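Local coordinates for protein endoglucanase, family GH5 (Zobellia galactanivorans, PDB 6GL2) that probably hydrolyses hemicelluloses such as mixed-linked glucan, as a family 5 glycoside hydrolase, at residues Lys87-Ala92 / Asn136-Tyr141; Glu99-Ile104 / Tyr144-Thr149. One frame throughout, in Å; residues are numbered along the deposited sequence. Where two conformers were deposited one is given.

Phe-138 joins contacts 1 and 2, whose centres lie about 10 Å apart: its CZ lies 3.7 Å from CD1 of Ile-104 and its CB 3.5 Å from CD2 of Leu-145. The same CB is 3.9 Å from CZ of Phe-147, which adds a further link. Contact 2 pairs two neighbouring parallel strands of the TIM barrel, 101-105 and 145-148; contact 1 lies outside them, where helix 82-96 meets the end of helix 117-137 and the turn after it. Both contacts lie away from Asp-240, Thr-242 and Asp-248, the residues that bind magnesium in another structure of this protein.

Contact 1: residues Lys87-Ala92 / Asn136-Tyr141; sequences KVEAIA and NRFKTY
Carboxylate oxygen OE2 of Glu-89 is approached by two groups, the OH of Tyr-141 at 2.5 Å and a water at 2.7 Å that donates to it and reaches weakly on to the backbone O of Arg-137. Tyr-141 OH also meets Asn-93 OD1. The other oxygen, OE1, takes a salt bridge from Arg-137 NH1 at 2.9 Å; the nitrogen arrives nearly in line with the C-O bond, although the N-H...O angle is only 139° and the carboxylate and guanidinium planes stand 53° apart. The same NH1 is salt-bridged to Asp-86, its stronger partner. Glu-89 reaches both partners with an extended chain, CG anti to its backbone N (chi1 -178°). Beneath the charges, its CB packs 3.8 Å from CE1 of Phe-138, while CG1 of Val-88 lies 3.9 Å from CZ of the same ring. Shortening Glu-89 to an alanine would probably leave Arg-137 relying on Asp-86, and Tyr-141 OH on Asn-93, without the Glu-89 carboxylate. A polar cluster above a phenylalanine that packs on the strands, where helix 82-96 meets the turn after helix 117-137, fits the outer layer of a (beta/alpha)8 barrel.

Contact 2: residues Glu99-Ile104 / Tyr144-Thr149; sequences EMYVII and YLIFET
Four backbone hydrogen bonds zip strand 101-104 to strand 145-148 in parallel register, from Val-102 N to Tyr-144 O (2.9 Å) through to Glu-148 N to Ile-104 O (2.9 Å). Between them, Ile-146 N meets Val-102 O at 2.8 Å. The side chains pack closely on both faces of this pair. On one, CD1 of Leu-145 packs 3.7 Å from Ile-104 CD1, with CG set anti to the backbone N (chi1 -179°); on the other, Ile-103 CG1 meets Ile-146 CD1 at 3.9 Å, and CB and the carboxylate oxygen OE1 of Glu-148 both lie against Ile-103 CG2. The wetter end lies at the start of the strands. There the rings of Tyr-101 and Tyr-144 form an offset stack, planes 22° apart and centroids 4.2 Å apart, with CD2 of Tyr-144 over the centre of the Tyr-101 ring. One water links their hydroxyls, 2.6 Å from Tyr-101 OH and 2.8 Å from Tyr-144 OH, and Arg-10 also bonds to Tyr-101 OH. Chemically, an apolar middle thus separates a hydrated aromatic end from a buried carboxylate, that of Glu-148, whose OE2 is met by Arg-63 and Asn-105.

Contact 1: residues Lys87-Ala92 / Asn136-Tyr141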
ATOM      1  N   LYS A  87      14.306  -5.190 -11.955  1.00  8.96           N
ATOM      2  CA  LYS A  87      13.534  -6.171 -11.186  1.00  8.77           C
ATOM      3  C   LYS A  87      12.119  -5.715 -10.848  1.00  8.54           C
ATOM      4  O   LYS A  87      11.186  -6.509 -10.930  1.00 10.25           O
ATOM      5  CB  LYS A  87      14.270  -6.607  -9.946  1.00 10.59           C
ATOM      6  CG  LYS A  87      15.566  -7.360 -10.228  1.00 12.83           C
ATOM      7  CD  LYS A  87      16.328  -7.618  -8.944  1.00 16.68           C
ATOM      8  CE  LYS A  87      17.018  -8.960  -9.023  1.00 24.59           C
ATOM      9  NZ  LYS A  87      17.529  -9.487  -7.704  1.00 25.46           N
ATOM     10  N   VAL A  88      12.012  -4.491 -10.391  1.00  8.35           N
ATOM     11  CA  VAL A  88      10.720  -3.946 -10.103  1.00  8.34           C
ATOM     12  C   VAL A  88       9.852  -3.996 -11.359  1.00  9.40           C
ATOM     13  O   VAL A  88       8.669  -4.366 -11.336  1.00  8.45           O
ATOM     14  CB  VAL A  88      10.810  -2.535  -9.503  1.00  8.59           C
ATOM     15  CG1 VAL A  88       9.401  -1.926  -9.365  1.00 10.04           C
ATOM     16  CG2 VAL A  88      11.627  -2.522  -8.228  1.00 10.03           C
ATOM     17  N   GLU A  89      10.442  -3.499 -12.469  1.00  8.70           N
ATOM     18  CA  GLU A  89       9.680  -3.448 -13.716  1.00  8.13           C
ATOM     19  C   GLU A  89       9.227  -4.840 -14.179  1.00  7.79           C
ATOM     20  O   GLU A  89       8.134  -4.968 -14.696  1.00  9.26           O
ATOM     21  CB  GLU A  89      10.534  -2.698 -14.738  1.00  8.46           C
ATOM     22  CG  GLU A  89       9.858  -2.526 -16.079  1.00  9.89           C
ATOM     23  CD  GLU A  89      10.542  -1.505 -17.017  1.00 11.24           C
ATOM     24  OE1 GLU A  89      11.752  -1.381 -16.890  1.00 11.59           O
ATOM     25  OE2 GLU A  89       9.857  -1.071 -18.011  1.00 13.73           O
ATOM     26  N   ALA A  90      10.110  -5.796 -14.053  1.00  8.37           N
ATOM     27  CA  ALA A  90       9.731  -7.107 -14.464  1.00  8.12           C
ATOM     28  C   ALA A  90       8.494  -7.625 -13.721  1.00  8.81           C
ATOM     29  O   ALA A  90       7.610  -8.212 -14.344  1.00  9.42           O
ATOM     30  CB  ALA A  90      10.887  -8.054 -14.268  1.00  9.56           C
ATOM     31  N   ILE A  91       8.472  -7.461 -12.393  1.00  8.43           N
ATOM     32  CA  ILE A  91       7.327  -7.932 -11.628  1.00  8.87           C
ATOM     33  C   ILE A  91       6.084  -7.158 -11.958  1.00  9.30           C
ATOM     34  O   ILE A  91       4.986  -7.662 -12.116  1.00  9.67           O
ATOM     35  CB  ILE A  91       7.623  -7.948 -10.123  1.00  8.81           C
ATOM     36  CG1 ILE A  91       8.802  -8.795  -9.784  1.00  9.21           C
ATOM     37  CG2 ILE A  91       6.370  -8.291  -9.303  1.00 10.46           C
ATOM     38  CD1 ILE A  91       9.368  -8.602  -8.403  1.00 10.95           C
ATOM     39  N   ALA A  92       6.255  -5.844 -12.108  1.00  7.81           N
ATOM     40  CA  ALA A  92       5.119  -5.045 -12.537  1.00  8.42           C
ATOM     41  C   ALA A  92       4.476  -5.564 -13.822  1.00  9.38           C
ATOM     42  O   ALA A  92       3.262  -5.621 -13.993  1.00  9.54           O
ATOM     43  CB  ALA A  92       5.508  -3.580 -12.683  1.00  9.53           C
ATOM     44  N   ASN A 136      10.416   8.414 -13.895  1.00  9.51           N
ATOM     45  CA  ASN A 136      10.920   8.393 -15.270  1.00 10.49           C
ATOM     46  C   ASN A 136      11.081   6.971 -15.789  1.00 10.32           C
ATOM     47  O   ASN A 136      10.773   6.747 -16.953  1.00 10.53           O
ATOM     48  CB  ASN A 136      12.215   9.228 -15.388  1.00 10.57           C
ATOM     49  CG  ASN A 136      11.926  10.741 -15.515  1.00 11.10           C
ATOM     50  OD1 ASN A 136      10.889  11.066 -16.103  1.00 13.90           O
ATOM     51  ND2 ASN A 136      12.799  11.591 -15.068  1.00 15.50           N
ATOM     52  N   ARG A 137      11.417   5.993 -14.927  1.00  9.63           N
ATOM     53  CA  ARG A 137      11.495   4.651 -15.419  1.00 10.88           C
ATOM     54  C   ARG A 137      10.168   4.192 -15.962  1.00 11.10           C
ATOM     55  O   ARG A 137      10.120   3.484 -16.968  1.00 11.89           O
ATOM     56  CB  ARG A 137      12.003   3.688 -14.324  1.00  9.34           C
ATOM     57  CG  ARG A 137      11.878   2.260 -14.737  1.00 10.58           C
ATOM     58  CD  ARG A 137      12.726   1.855 -15.892  1.00  9.45           C
ATOM     59  NE  ARG A 137      14.142   1.696 -15.600  1.00  8.99           N
ATOM     60  CZ  ARG A 137      14.824   0.579 -15.597  1.00  9.21           C
ATOM     61  NH1 ARG A 137      14.246  -0.593 -15.627  1.00 10.33           N
ATOM     62  NH2 ARG A 137      16.144   0.619 -15.381  1.00 10.23           N
ATOM     63  N   PHE A 138       9.083   4.542 -15.250  1.00 10.35           N
ATOM     64  CA  PHE A 138       7.784   4.059 -15.542  1.00 10.82           C
ATOM     65  C   PHE A 138       6.853   4.966 -16.342  1.00 10.93           C
ATOM     66  O   PHE A 138       5.658   4.783 -16.441  1.00 11.09           O
ATOM     67  CB  PHE A 138       7.104   3.615 -14.241  1.00 10.82           C
ATOM     68  CG  PHE A 138       7.777   2.396 -13.596  1.00  9.27           C
ATOM     69  CD1 PHE A 138       7.532   1.142 -14.137  1.00 10.92           C
ATOM     70  CD2 PHE A 138       8.660   2.501 -12.565  1.00 10.33           C
ATOM     71  CE1 PHE A 138       8.170   0.027 -13.643  1.00 11.53           C
ATOM     72  CE2 PHE A 138       9.340   1.362 -12.070  1.00 10.97           C
ATOM     73  CZ  PHE A 138       9.055   0.128 -12.618  1.00 10.69           C
ATOM     74  N   LYS A 139       7.425   6.035 -16.861  1.00 10.61           N
ATOM     75  CA  LYS A 139       6.649   7.132 -17.453  1.00 12.32           C
ATOM     76  C   LYS A 139       5.770   6.788 -18.588  1.00 11.60           C
ATOM     77  O   LYS A 139       4.647   7.288 -18.665  1.00 14.43           O
ATOM     78  CB  LYS A 139       7.578   8.253 -17.892  1.00 12.80           C
ATOM     79  CG  LYS A 139       6.876   9.536 -18.383  1.00 14.27           C
ATOM     80  CD  LYS A 139       7.684  10.835 -18.069  1.00 16.56           C
ATOM     81  CE  LYS A 139       9.014  10.880 -18.757  1.00 17.76           C
ATOM     82  NZ  LYS A 139       9.789  12.125 -18.514  1.00 17.32           N
ATOM     83  N   THR A 140       6.122   5.798 -19.378  1.00 11.93           N
ATOM     84  CA  THR A 140       5.308   5.472 -20.564  1.00 12.95           C
ATOM     85  C   THR A 140       4.231   4.488 -20.263  1.00 12.15           C
ATOM     86  O   THR A 140       3.392   4.159 -21.123  1.00 12.96           O
ATOM     87  CB  THR A 140       6.129   4.961 -21.707  1.00 13.88           C
ATOM     88  OG1 THR A 140       6.715   3.677 -21.404  1.00 15.69           O
ATOM     89  CG2 THR A 140       7.142   6.032 -22.174  1.00 16.51           C
ATOM     90  N   TYR A 141       4.167   3.916 -19.049  1.00 11.83           N
ATOM     91  CA  TYR A 141       3.119   2.959 -18.697  1.00 10.60           C
ATOM     92  C   TYR A 141       1.770   3.673 -18.612  1.00  9.92           C
ATOM     93  O   TYR A 141       1.699   4.807 -18.231  1.00 11.11           O
ATOM     94  CB  TYR A 141       3.471   2.229 -17.352  1.00 10.79           C
ATOM     95  CG  TYR A 141       4.541   1.232 -17.528  1.00 10.84           C
ATOM     96  CD1 TYR A 141       5.810   1.521 -17.650  1.00 11.73           C
ATOM     97  CD2 TYR A 141       4.200  -0.085 -17.621  1.00 14.21           C
ATOM     98  CE1 TYR A 141       6.790   0.537 -17.884  1.00 11.31           C
ATOM     99  CE2 TYR A 141       5.153  -1.064 -17.851  1.00 15.83           C
ATOM    100  CZ  TYR A 141       6.463  -0.750 -17.935  1.00 12.79           C
ATOM    101  OH  TYR A 141       7.430  -1.698 -18.190  1.00 13.11           O
TER
HETATM  102  O   HOH W   1       9.965   1.163 -19.469  0.84 24.43           O

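Contact 2: residues Glu99-Ile104 / Tyr144-Thr149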
ATOM      1  N   GLU A  99      -3.579  -8.383 -16.857  1.00 10.69           N
ATOM      2  CA  GLU A  99      -4.678  -7.451 -16.867  1.00 12.34           C
ATOM      3  C   GLU A  99      -4.931  -6.803 -15.501  1.00 10.99           C
ATOM      4  O   GLU A  99      -6.042  -6.317 -15.258  1.00 13.25           O
ATOM      5  CB  GLU A  99      -5.963  -8.045 -17.500  1.00 16.09           C
ATOM      6  CG  GLU A  99      -5.697  -8.584 -18.918  1.00 19.67           C
ATOM      7  CD  GLU A  99      -5.129  -7.475 -19.791  1.00 23.17           C
ATOM      8  OE1 GLU A  99      -5.890  -6.540 -20.105  0.50 28.21           O
ATOM      9  OE2 GLU A  99      -3.947  -7.503 -20.145  0.50 29.61           O
ATOM     10  N   MET A 100      -3.978  -6.864 -14.587  1.00  9.49           N
ATOM     11  CA  MET A 100      -4.108  -6.286 -13.252  1.00  9.46           C
ATOM     12  C   MET A 100      -3.626  -4.848 -13.208  1.00  8.91           C
ATOM     13  O   MET A 100      -2.820  -4.399 -14.009  1.00 10.34           O
ATOM     14  CB  MET A 100      -3.293  -7.109 -12.255  1.00  9.40           C
ATOM     15  CG  MET A 100      -3.702  -8.578 -12.185  1.00 10.16           C
ATOM     16  SD  MET A 100      -2.575  -9.534 -11.149  1.00 12.15           S
ATOM     17  CE  MET A 100      -3.260  -9.116  -9.523  1.00 12.26           C
ATOM     18  N   TYR A 101      -4.132  -4.154 -12.194  1.00  8.49           N
ATOM     19  CA  TYR A 101      -3.557  -2.906 -11.737  1.00  7.98           C
ATOM     20  C   TYR A 101      -2.286  -3.264 -10.909  1.00  8.19           C
ATOM     21  O   TYR A 101      -2.300  -4.327 -10.272  1.00  8.33           O
ATOM     22  CB  TYR A 101      -4.521  -2.131 -10.832  1.00  9.11           C
ATOM     23  CG  TYR A 101      -5.703  -1.531 -11.607  1.00  9.94           C
ATOM     24  CD1 TYR A 101      -6.817  -2.282 -11.863  1.00 10.14           C
ATOM     25  CD2 TYR A 101      -5.615  -0.295 -12.099  1.00 10.30           C
ATOM     26  CE1 TYR A 101      -7.894  -1.761 -12.657  1.00 10.62           C
ATOM     27  CE2 TYR A 101      -6.696   0.299 -12.848  1.00 12.20           C
ATOM     28  CZ  TYR A 101      -7.744  -0.488 -13.134  1.00 12.21           C
ATOM     29  OH  TYR A 101      -8.782   0.031 -13.899  1.00 13.92           O
ATOM     30  N   VAL A 102      -1.365  -2.327 -10.873  0.60  8.03           N
ATOM     31  CA  VAL A 102      -0.118  -2.578 -10.096  0.60  7.86           C
ATOM     32  C   VAL A 102       0.135  -1.271  -9.388  0.60  7.35           C
ATOM     33  O   VAL A 102       0.195  -0.181  -9.974  0.60  8.38           O
ATOM     34  CB  VAL A 102       1.093  -2.917 -10.986  0.60  7.95           C
ATOM     35  CG1 VAL A 102       2.348  -2.883 -10.138  0.60  8.77           C
ATOM     36  CG2 VAL A 102       0.878  -4.289 -11.567  0.60  8.53           C
ATOM     37  N   ILE A 103       0.448  -1.377  -8.073  1.00  7.30           N
ATOM     38  CA  ILE A 103       0.851  -0.214  -7.281  1.00  7.16           C
ATOM     39  C   ILE A 103       2.351  -0.423  -6.932  1.00  7.45           C
ATOM     40  O   ILE A 103       2.706  -1.416  -6.306  1.00  8.40           O
ATOM     41  CB  ILE A 103       0.022  -0.151  -5.975  1.00  8.25           C
ATOM     42  CG1 ILE A 103      -1.469   0.014  -6.203  1.00  8.64           C
ATOM     43  CG2 ILE A 103       0.565   0.947  -5.076  1.00  8.21           C
ATOM     44  CD1 ILE A 103      -2.307  -0.527  -5.037  1.00  9.89           C
ATOM     45  N   ILE A 104       3.136   0.591  -7.236  1.00  7.18           N
ATOM     46  CA  ILE A 104       4.572   0.553  -6.801  1.00  7.28           C
ATOM     47  C   ILE A 104       4.730   1.687  -5.780  1.00  7.96           C
ATOM     48  O   ILE A 104       4.248   2.802  -6.001  1.00  8.61           O
ATOM     49  CB  ILE A 104       5.491   0.858  -8.005  1.00  9.94           C
ATOM     50  CG1 ILE A 104       5.407  -0.338  -9.009  1.00 10.77           C
ATOM     51  CG2 ILE A 104       6.935   1.067  -7.520  1.00 12.45           C
ATOM     52  CD1 ILE A 104       6.123  -0.017 -10.344  1.00 12.69           C
ATOM     53  N   TYR A 144      -3.051   1.610 -15.593  1.00  9.29           N
ATOM     54  CA  TYR A 144      -3.122   0.511 -14.705  1.00  9.37           C
ATOM     55  C   TYR A 144      -1.928   0.497 -13.735  1.00  9.71           C
ATOM     56  O   TYR A 144      -2.027  -0.233 -12.726  1.00  9.51           O
ATOM     57  CB  TYR A 144      -3.232  -0.846 -15.458  1.00 11.03           C
ATOM     58  CG  TYR A 144      -4.638  -1.105 -15.992  1.00 11.93           C
ATOM     59  CD1 TYR A 144      -5.158  -0.429 -17.081  1.00 14.57           C
ATOM     60  CD2 TYR A 144      -5.364  -2.103 -15.431  1.00 13.17           C
ATOM     61  CE1 TYR A 144      -6.478  -0.680 -17.551  1.00 16.80           C
ATOM     62  CE2 TYR A 144      -6.671  -2.404 -15.901  1.00 16.92           C
ATOM     63  CZ  TYR A 144      -7.160  -1.669 -16.924  1.00 14.79           C
ATOM     64  OH  TYR A 144      -8.466  -1.930 -17.411  1.00 17.92           O
ATOM     65  N   LEU A 145      -0.897   1.273 -14.022  1.00  9.00           N
ATOM     66  CA  LEU A 145       0.206   1.429 -13.063  1.00  9.25           C
ATOM     67  C   LEU A 145      -0.047   2.680 -12.236  1.00  9.16           C
ATOM     68  O   LEU A 145      -0.179   3.777 -12.770  1.00  9.63           O
ATOM     69  CB  LEU A 145       1.557   1.506 -13.864  1.00 10.32           C
ATOM     70  CG  LEU A 145       2.778   1.637 -12.979  1.00 11.71           C
ATOM     71  CD1 LEU A 145       2.915   0.405 -12.090  1.00 15.83           C
ATOM     72  CD2 LEU A 145       4.076   1.952 -13.780  1.00 16.84           C
ATOM     73  N   ILE A 146       0.024   2.457 -10.928  1.00  8.55           N
ATOM     74  CA  ILE A 146      -0.288   3.460  -9.912  1.00  8.72           C
ATOM     75  C   ILE A 146       0.956   3.652  -9.046  1.00  9.18           C
ATOM     76  O   ILE A 146       1.712   2.695  -8.760  1.00  9.11           O
ATOM     77  CB  ILE A 146      -1.385   2.900  -8.978  1.00  9.25           C
ATOM     78  CG1 ILE A 146      -2.705   2.615  -9.778  1.00  9.38           C
ATOM     79  CG2 ILE A 146      -1.770   3.870  -7.818  1.00  9.72           C
ATOM     80  CD1 ILE A 146      -3.545   1.531  -9.129  1.00 10.32           C
ATOM     81  N   PHE A 147       1.272   4.909  -8.728  1.00  8.14           N
ATOM     82  CA  PHE A 147       2.353   5.153  -7.758  1.00  9.10           C
ATOM     83  C   PHE A 147       1.796   5.428  -6.376  1.00  8.56           C
ATOM     84  O   PHE A 147       0.775   6.101  -6.245  1.00 10.62           O
ATOM     85  CB  PHE A 147       3.153   6.396  -8.140  1.00  7.94           C
ATOM     86  CG  PHE A 147       3.906   6.287  -9.471  1.00  8.88           C
ATOM     87  CD1 PHE A 147       4.325   5.050  -9.987  1.00 10.71           C
ATOM     88  CD2 PHE A 147       4.241   7.402 -10.195  1.00  9.19           C
ATOM     89  CE1 PHE A 147       4.991   5.017 -11.216  1.00 10.88           C
ATOM     90  CE2 PHE A 147       4.933   7.365 -11.396  1.00  9.95           C
ATOM     91  CZ  PHE A 147       5.274   6.161 -11.905  1.00  9.95           C
ATOM     92  N   GLU A 148       2.401   4.930  -5.363  1.00  8.40           N
ATOM     93  CA  GLU A 148       2.076   5.197  -3.932  1.00  8.73           C
ATOM     94  C   GLU A 148       3.281   5.823  -3.313  1.00  8.24           C
ATOM     95  O   GLU A 148       4.368   5.245  -3.256  1.00  8.31           O
ATOM     96  CB  GLU A 148       1.670   3.928  -3.246  1.00  8.35           C
ATOM     97  CG  GLU A 148       1.546   4.012  -1.728  1.00  8.16           C
ATOM     98  CD  GLU A 148       1.284   2.745  -1.057  1.00  9.09           C
ATOM     99  OE1 GLU A 148       0.518   1.896  -1.537  1.00 13.09           O
ATOM    100  OE2 GLU A 148       1.974   2.489  -0.022  1.00 12.43           O
ATOM    101  N   THR A 149       3.212   7.095  -2.927  1.00  8.81           N
ATOM    102  CA  THR A 149       4.434   7.894  -2.680  1.00  9.15           C
ATOM    103  C   THR A 149       5.226   7.427  -1.461  1.00  7.80           C
ATOM    104  O   THR A 149       6.432   7.323  -1.470  1.00  8.86           O
ATOM    105  CB  THR A 149       4.126   9.368  -2.555  1.00  9.21           C
ATOM    106  OG1 THR A 149       2.945   9.521  -1.763  1.00 11.66           O
ATOM    107  CG2 THR A 149       3.887   9.990  -3.955  1.00 12.06           C
TER
HETATM  108  O   HOH W   2     -10.316  -1.405 -15.385  0.95 22.55           O